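Local coordinates for protein Nrps/pks (Streptomyces albus, PDB 4OPE) that probably catalyses decarboxylative carbon–carbon bond formation on acyl chains, as the ketosynthase domain of a modular "AT-less" synthase assembling the antibiotic oxazolomycin, at residues A[81-84]-A[85-89]; A[114-118]-A[119-123]; A[171-175]-A[176-180]. All blocks are in the same frame, centred on the assembly; numbering follows the deposited sequence.

Contact 1. Residues A[81-84]-A[85-89]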
loop_
_atom_site.group_PDB
_atom_site.type_symbol
_atom_site.label_atom_id
_atom_site.label_comp_id
_atom_site.label_asym_id
_atom_site.label_seq_id
_atom_site.Cartn_x
_atom_site.Cartn_y
_atom_site.Cartn_z
ATOM N N PHE A 81 -19.918 7.905 13.292
ATOM C CA PHE A 81 -18.832 8.366 12.431
ATOM C C PHE A 81 -19.134 9.539 11.509
ATOM O O PHE A 81 -18.398 9.742 10.588
ATOM C CB PHE A 81 -18.273 7.182 11.647
ATOM C CG PHE A 81 -17.638 6.163 12.534
ATOM C CD1 PHE A 81 -16.402 6.422 13.122
ATOM C CD2 PHE A 81 -18.289 5.005 12.833
ATOM C CE1 PHE A 81 -15.815 5.498 13.967
ATOM C CE2 PHE A 81 -17.709 4.088 13.658
ATOM C CZ PHE A 81 -16.475 4.323 14.235
ATOM N N ARG A 82 -20.201 10.293 11.779
ATOM C CA ARG A 82 -20.519 11.518 11.047
ATOM C C ARG A 82 -20.635 11.301 9.544
ATOM O O ARG A 82 -20.027 11.997 8.731
ATOM C CB ARG A 82 -19.499 12.627 11.361
ATOM C CG ARG A 82 -19.480 13.037 12.826
ATOM C CD ARG A 82 -18.847 14.414 13.024
ATOM N NE ARG A 82 -18.604 14.692 14.439
ATOM C CZ ARG A 82 -19.427 15.383 15.204
ATOM N NH1 ARG A 82 -19.154 15.564 16.490
ATOM N NH2 ARG A 82 -20.524 15.891 14.667
HETATM N N MSE A 83 -21.432 10.333 9.167
HETATM C CA MSE A 83 -21.649 10.093 7.763
HETATM C C MSE A 83 -23.098 9.729 7.638
HETATM O O MSE A 83 -23.736 9.263 8.563
HETATM C CB MSE A 83 -20.573 9.118 7.253
HETATM C CG MSE A 83 -21.060 7.695 6.978
HETATM SE SE MSE A 83 -19.682 6.429 6.260
HETATM C CE MSE A 83 -18.079 7.145 7.122
ATOM N N SER A 84 -23.643 10.018 6.477
ATOM C CA SER A 84 -25.012 9.681 6.152
ATOM C C SER A 84 -25.173 8.189 5.979
ATOM O O SER A 84 -24.238 7.486 5.570
ATOM C CB SER A 84 -25.391 10.350 4.843
ATOM O OG SER A 84 -24.523 9.916 3.823
ATOM N N GLN A 85 -26.384 7.729 6.266
ATOM C CA GLN A 85 -26.803 6.364 5.976
ATOM C C GLN A 85 -26.541 5.984 4.506
ATOM O O GLN A 85 -26.092 4.884 4.217
ATOM C CB GLN A 85 -28.292 6.218 6.302
ATOM C CG GLN A 85 -28.967 4.986 5.723
ATOM C CD GLN A 85 -28.446 3.716 6.339
ATOM O OE1 GLN A 85 -28.029 3.711 7.496
ATOM N NE2 GLN A 85 -28.470 2.624 5.576
ATOM N N VAL A 86 -26.839 6.901 3.599
ATOM C CA VAL A 86 -26.732 6.628 2.180
ATOM C C VAL A 86 -25.272 6.478 1.809
ATOM O O VAL A 86 -24.913 5.533 1.105
ATOM C CB VAL A 86 -27.524 7.669 1.288
ATOM C CG1 VAL A 86 -26.771 8.116 0.028
ATOM C CG2 VAL A 86 -28.863 7.059 0.857
ATOM N N GLU A 87 -24.428 7.384 2.274
ATOM C CA GLU A 87 -23.019 7.230 2.001
ATOM C C GLU A 87 -22.543 5.841 2.484
ATOM O O GLU A 87 -21.821 5.157 1.773
ATOM C CB GLU A 87 -22.190 8.353 2.632
ATOM C CG GLU A 87 -20.688 8.117 2.486
ATOM C CD GLU A 87 -19.826 9.385 2.566
ATOM O OE1 GLU A 87 -20.141 10.327 3.360
ATOM O OE2 GLU A 87 -18.803 9.417 1.831
ATOM N N ALA A 88 -22.959 5.420 3.671
ATOM C CA ALA A 88 -22.502 4.151 4.226
ATOM C C ALA A 88 -22.835 2.960 3.334
ATOM O O ALA A 88 -21.974 2.094 3.119
ATOM C CB ALA A 88 -23.066 3.919 5.629
ATOM N N GLU A 89 -24.067 2.916 2.829
ATOM C CA GLU A 89 -24.480 1.858 1.923
ATOM C C GLU A 89 -23.570 1.753 0.694
ATOM O O GLU A 89 -23.481 0.684 0.098
ATOM C CB GLU A 89 -25.887 2.107 1.393
ATOM C CG GLU A 89 -27.014 1.971 2.381
ATOM C CD GLU A 89 -28.360 2.388 1.793
ATOM O OE1 GLU A 89 -29.390 2.111 2.455
ATOM O OE2 GLU A 89 -28.396 2.992 0.682
#

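Contact 2. Residues A[114-118]-A[119-123]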
loop_
_atom_site.group_PDB
_atom_site.type_symbol
_atom_site.label_atom_id
_atom_site.label_comp_id
_atom_site.label_asym_id
_atom_site.label_seq_id
_atom_site.Cartn_x
_atom_site.Cartn_y
_atom_site.Cartn_z
ATOM N N ALA A 114 -7.955 12.106 21.789
ATOM C CA ALA A 114 -7.414 13.267 22.528
ATOM C C ALA A 114 -6.084 12.994 23.220
ATOM O O ALA A 114 -5.218 13.815 23.198
ATOM C CB ALA A 114 -8.431 13.805 23.523
ATOM N N ALA A 115 -5.905 11.838 23.805
ATOM C CA ALA A 115 -4.625 11.519 24.426
ATOM C C ALA A 115 -3.524 11.434 23.389
ATOM O O ALA A 115 -2.381 11.751 23.671
ATOM C CB ALA A 115 -4.730 10.198 25.197
ATOM N N LEU A 116 -3.882 10.997 22.191
ATOM C CA LEU A 116 -2.926 10.816 21.095
ATOM C C LEU A 116 -2.666 12.052 20.300
ATOM O O LEU A 116 -1.771 12.046 19.458
ATOM C CB LEU A 116 -3.401 9.739 20.106
ATOM C CG LEU A 116 -3.192 8.329 20.636
ATOM C CD1 LEU A 116 -3.873 7.288 19.752
ATOM C CD2 LEU A 116 -1.715 8.068 20.737
ATOM N N SER A 117 -3.399 13.120 20.579
ATOM C CA SER A 117 -3.342 14.325 19.736
ATOM C C SER A 117 -2.096 15.161 19.882
ATOM O O SER A 117 -1.941 16.087 19.189
ATOM C CB SER A 117 -4.527 15.236 20.014
ATOM O OG SER A 117 -4.283 15.894 21.226
ATOM N N LYS A 118 -1.231 14.831 20.785
ATOM C CA LYS A 118 -0.004 15.562 20.985
ATOM C C LYS A 118 1.195 14.830 20.363
ATOM O O LYS A 118 2.323 15.347 20.376
ATOM C CB LYS A 118 0.249 15.751 22.485
ATOM C CG LYS A 118 -0.067 14.527 23.373
ATOM C CD LYS A 118 1.063 14.262 24.394
ATOM C CE LYS A 118 0.582 13.957 25.820
ATOM N NZ LYS A 118 0.072 12.562 25.990
ATOM N N VAL A 119 0.959 13.626 19.842
ATOM C CA VAL A 119 1.986 12.888 19.133
ATOM C C VAL A 119 1.475 12.692 17.740
ATOM O O VAL A 119 0.290 12.740 17.510
ATOM C CB VAL A 119 2.293 11.502 19.742
ATOM C CG1 VAL A 119 2.874 11.626 21.135
ATOM C CG2 VAL A 119 1.054 10.628 19.786
ATOM N N ARG A 120 2.382 12.431 16.822
ATOM C CA ARG A 120 2.032 12.196 15.471
ATOM C C ARG A 120 1.746 10.734 15.229
ATOM O O ARG A 120 2.572 9.883 15.537
ATOM C CB ARG A 120 3.186 12.623 14.658
ATOM C CG ARG A 120 2.795 12.997 13.263
ATOM C CD ARG A 120 4.096 13.185 12.576
ATOM N NE ARG A 120 4.079 14.279 11.648
ATOM C CZ ARG A 120 5.174 14.710 11.064
ATOM N NH1 ARG A 120 6.356 14.135 11.333
ATOM N NH2 ARG A 120 5.071 15.706 10.205
ATOM N N THR A 121 0.567 10.432 14.691
ATOM C CA THR A 121 0.138 9.039 14.571
ATOM C C THR A 121 -0.044 8.644 13.121
ATOM O O THR A 121 -0.701 9.344 12.373
ATOM C CB THR A 121 -1.141 8.767 15.373
ATOM O OG1 THR A 121 -0.922 9.132 16.755
ATOM C CG2 THR A 121 -1.522 7.281 15.311
ATOM N N GLY A 122 0.581 7.525 12.729
ATOM C CA GLY A 122 0.449 6.996 11.372
ATOM C C GLY A 122 -0.604 5.886 11.303
ATOM O O GLY A 122 -0.936 5.276 12.318
ATOM N N VAL A 123 -1.109 5.641 10.092
ATOM C CA VAL A 123 -2.044 4.543 9.790
ATOM C C VAL A 123 -1.576 3.813 8.557
ATOM O O VAL A 123 -1.276 4.449 7.532
ATOM C CB VAL A 123 -3.410 5.082 9.476
ATOM C CG1 VAL A 123 -4.342 3.957 9.066
ATOM C CG2 VAL A 123 -3.942 5.828 10.678
HETATM O O HOH W 1 -2.630 11.714 16.901
HETATM O O HOH W 2 -0.396 15.591 16.416
#

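Contact 3. Residues A[171-175]-A[176-180]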
loop_
_atom_site.group_PDB
_atom_site.type_symbol
_atom_site.label_atom_id
_atom_site.label_comp_id
_atom_site.label_asym_id
_atom_site.label_seq_id
_atom_site.Cartn_x
_atom_site.Cartn_y
_atom_site.Cartn_z
ATOM N N ALA A 171 -2.676 2.794 2.474
ATOM C CA ALA A 171 -3.232 1.467 2.340
ATOM C C ALA A 171 -2.338 0.693 1.410
ATOM O O ALA A 171 -1.693 1.261 0.516
ATOM C CB ALA A 171 -4.641 1.504 1.796
ATOM N N LEU A 172 -2.268 -0.607 1.590
ATOM C CA LEU A 172 -1.311 -1.362 0.776
ATOM C C LEU A 172 -1.776 -2.791 0.507
ATOM O O LEU A 172 -2.480 -3.368 1.314
ATOM C CB LEU A 172 0.091 -1.290 1.381
ATOM C CG LEU A 172 0.132 -1.813 2.805
ATOM C CD1 LEU A 172 0.763 -3.191 2.825
ATOM C CD2 LEU A 172 0.921 -0.872 3.696
ATOM N N ASP A 173 -1.455 -3.297 -0.676
ATOM C CA ASP A 173 -1.766 -4.654 -1.074
ATOM C C ASP A 173 -0.453 -5.388 -1.352
ATOM O O ASP A 173 0.297 -4.998 -2.230
ATOM C CB ASP A 173 -2.649 -4.609 -2.323
ATOM C CG ASP A 173 -3.143 -5.980 -2.772
ATOM O OD1 ASP A 173 -2.909 -6.970 -2.033
ATOM O OD2 ASP A 173 -3.764 -6.047 -3.884
ATOM N N THR A 174 -0.162 -6.410 -0.553
ATOM C CA THR A 174 0.767 -7.486 -0.938
ATOM C C THR A 174 0.059 -8.891 -0.810
ATOM O O THR A 174 0.708 -9.924 -0.625
ATOM C CB THR A 174 2.099 -7.424 -0.124
ATOM O OG1 THR A 174 1.894 -7.724 1.278
ATOM C CG2 THR A 174 2.750 -6.042 -0.229
HETATM N N MSE A 175 -1.269 -8.912 -0.880
HETATM C CA MSE A 175 -2.071 -10.130 -0.751
HETATM C C MSE A 175 -2.027 -10.684 0.659
HETATM O O MSE A 175 -2.212 -9.959 1.632
HETATM C CB MSE A 175 -1.679 -11.162 -1.819
HETATM C CG MSE A 175 -1.461 -10.629 -3.219
HETATM SE SE MSE A 175 -1.680 -12.003 -4.635
HETATM C CE MSE A 175 -1.181 -10.920 -6.232
ATOM N N CYS A 176 -1.794 -11.977 0.797
ATOM C CA CYS A 176 -1.835 -12.662 2.086
ATOM C C CYS A 176 -0.923 -12.085 3.125
ATOM O O CYS A 176 -1.186 -12.243 4.296
ATOM C CB CYS A 176 -1.469 -14.133 1.863
ATOM S SG CYS A 176 -2.179 -14.721 0.289
ATOM N N SER A 177 0.156 -11.414 2.723
ATOM C CA SER A 177 1.094 -10.845 3.658
ATOM C C SER A 177 0.836 -9.358 3.997
ATOM O O SER A 177 1.612 -8.711 4.703
ATOM C CB SER A 177 2.474 -10.979 3.054
ATOM O OG SER A 177 2.523 -10.319 1.806
ATOM N N SER A 178 -0.237 -8.809 3.491
ATOM C CA SER A 178 -0.525 -7.411 3.661
ATOM C C SER A 178 -0.463 -6.882 5.100
ATOM O O SER A 178 0.192 -5.870 5.365
ATOM C CB SER A 178 -1.890 -7.144 3.038
ATOM O OG SER A 178 -1.791 -7.213 1.630
ATOM N N SER A 179 -1.123 -7.551 6.028
ATOM C CA SER A 179 -1.063 -7.138 7.434
ATOM C C SER A 179 0.337 -7.028 8.009
ATOM O O SER A 179 0.622 -6.083 8.753
ATOM C CB SER A 179 -1.847 -8.108 8.319
ATOM O OG SER A 179 -3.257 -7.993 8.063
ATOM N N LEU A 180 1.200 -8.004 7.733
ATOM C CA LEU A 180 2.577 -7.932 8.228
ATOM C C LEU A 180 3.385 -6.956 7.409
ATOM O O LEU A 180 4.322 -6.367 7.897
ATOM C CB LEU A 180 3.255 -9.286 8.235
ATOM C CG LEU A 180 2.553 -10.373 9.024
ATOM C CD1 LEU A 180 3.483 -11.562 9.186
ATOM C CD2 LEU A 180 2.076 -9.930 10.400
#

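Contact 1. Residues A[81-84]-A[85-89]
S84 caps the first turn of helix 85-90 and meets it with two oxygens. Its hydroxyl OG accepts the backbone N-H of E87 at 3.0 Å, an N-cap bond with an angle of 153° at the hydrogen. The side-chain torsion places OG there: chi1 of 59° sets the hydroxyl between the backbone N and the carbonyl carbon, turned over the start of the helix. Its carbonyl does the second task, S84 O taking the N-H of A88 at 3.1 Å in the first i to i+4 bond. Serine suits this place because its short side chain brings a hydroxyl to an amide that has no earlier carbonyl of the helix to use.

The apolar part belongs to M83, present as selenomethionine. It bends at its last torsion and lays SE against A88, 4.3 Å from A88 CB, where the small alanine lets the large atom come close to the helix backbone. F76, from strand 75-76, touches both residues.

Among the polar side chains, Q85 NE2 donates one turn along to E89 OE1 at 3.3 Å; the acceptor lies in the amide plane of Q85, while the donor stands above the carboxylate plane of E89. Q85 NE2 also bonds R574 O, tying the helix to the C-terminal part of the chain. E87, its CG anti to the backbone N (chi1 174°), runs back beside M83, with OE1 4.1 Å from M83 CB and OE2 in a weak, long ion pair with R158.

The hydroxyl thus serves the N-H of E87, while the S84 carbonyl makes the first regular helix bond, and the acidic E87 would probably be favoured by the helix dipole.

Contact 2. Residues A[114-118]-A[119-123]
L116 and V119 are the two ends of a type I beta turn by which the chain leaves the short helix 113-116 and enters strand 121-126. V119 N donates to L116 O at 3.2 Å with an angle of 160° at the hydrogen; the donor stands 53° above the carbonyl plane, off the lone-pair directions. Just upstream, A114 O takes two donors of S117 from the same face of its plane: S117 N at 3.3 Å and S117 OG at 3.0 Å. With chi1 at 76° the hydroxyl folds back over its own backbone, so that S117 reaches A114 O with both its amide and its hydroxyl.

Among the side chains, L116 and V119 cross obliquely, CD2 of L116 resting 3.9 Å from CG2 of V119. T121 meets L116 at about a right angle, its OG1 4.2 Å from L116 CD2. V197 of the neighbouring strand lies against V119 and T121, continuing this apolar patch, and F165 also touches T121. The T121 chi1 of -56° puts OG1 beside the backbone N, where one water joins it, at 3.1 Å, to L116 O, at 2.7 Å. A second water can serve S117 O and V119 O. K118, out in solvent, curls its bent chain back so that NZ makes a weak bond to A115 O. R120 points away from the turn and forms a salt bridge with E293 of the second subunit.

Carbonyls at the turn are thus met by the amide of V119, by S117 and by water, with a merely weak bond from K118, while L116 and V119 pack against each other beside the turn and an arginine is sent to the dimer interface.

Contact 3. Residues A[171-175]-A[176-180]
T174 and S178 face each other across a tight bend, in which strand 169-173 ends, a short 3-10 segment turns the chain and helix 178-192 begins. S178 OG sits at the centre, accepting from T174 N at 2.8 Å and donating to M175 O at 2.8 Å. Its chi1 of -72° keeps OG beside its own backbone N, and S178 N donates to M175 O as well, at 2.9 Å, from above the carbonyl plane. With an alanine here both bonds of the hydroxyl go, and T174 N would probably be left without a mate at the strand end.

T174 OG1 lies 2.7 Å from S177 OG, in a bond whose proton is not settled; T174 OG1 is also hydrogen-bonded to T181 OG1. S177 OG bonds S427 O in turn. D173 makes an Asx turn, OD1 taking M175 N at 2.8 Å nearly head-on to its C-O bond, while OD2 bonds A153 N of the second subunit. C176 SG stands 4.2 Å from M175 CB, and the C176 side chain also touches H351. L172 CD1 packs on S178 O at 3.7 Å.

The sequence D173-T174-M175-C176-S177-S178 matches the DTxCSS signature of ketosynthases in the thiolase fold, whose cysteine, placed in the turn between the strand and the N-terminus of a buried helix, carries the acyl chain; C176 is probably that nucleophile.

The three contacts follow one another along the N-terminal half of the ketosynthase, and none touches another. Contacts 2 and 3 share the central sheet: strands 121-126 and 169-173 run side by side in parallel, and although the contact centres are 24 Å apart their nearest atoms come to about 6 Å. Between nearest atoms, contact 1 lies about 12 Å from contact 2 and about 16 Å from contact 3. Contact 3 holds the probable active-site cysteine and, with contact 2, reaches the second subunit: strand 169-173 carries the sheet across the interface, and R120 of contact 2 pairs with E293 of that subunit. Contact 1 instead engages the C-terminal part of its own chain.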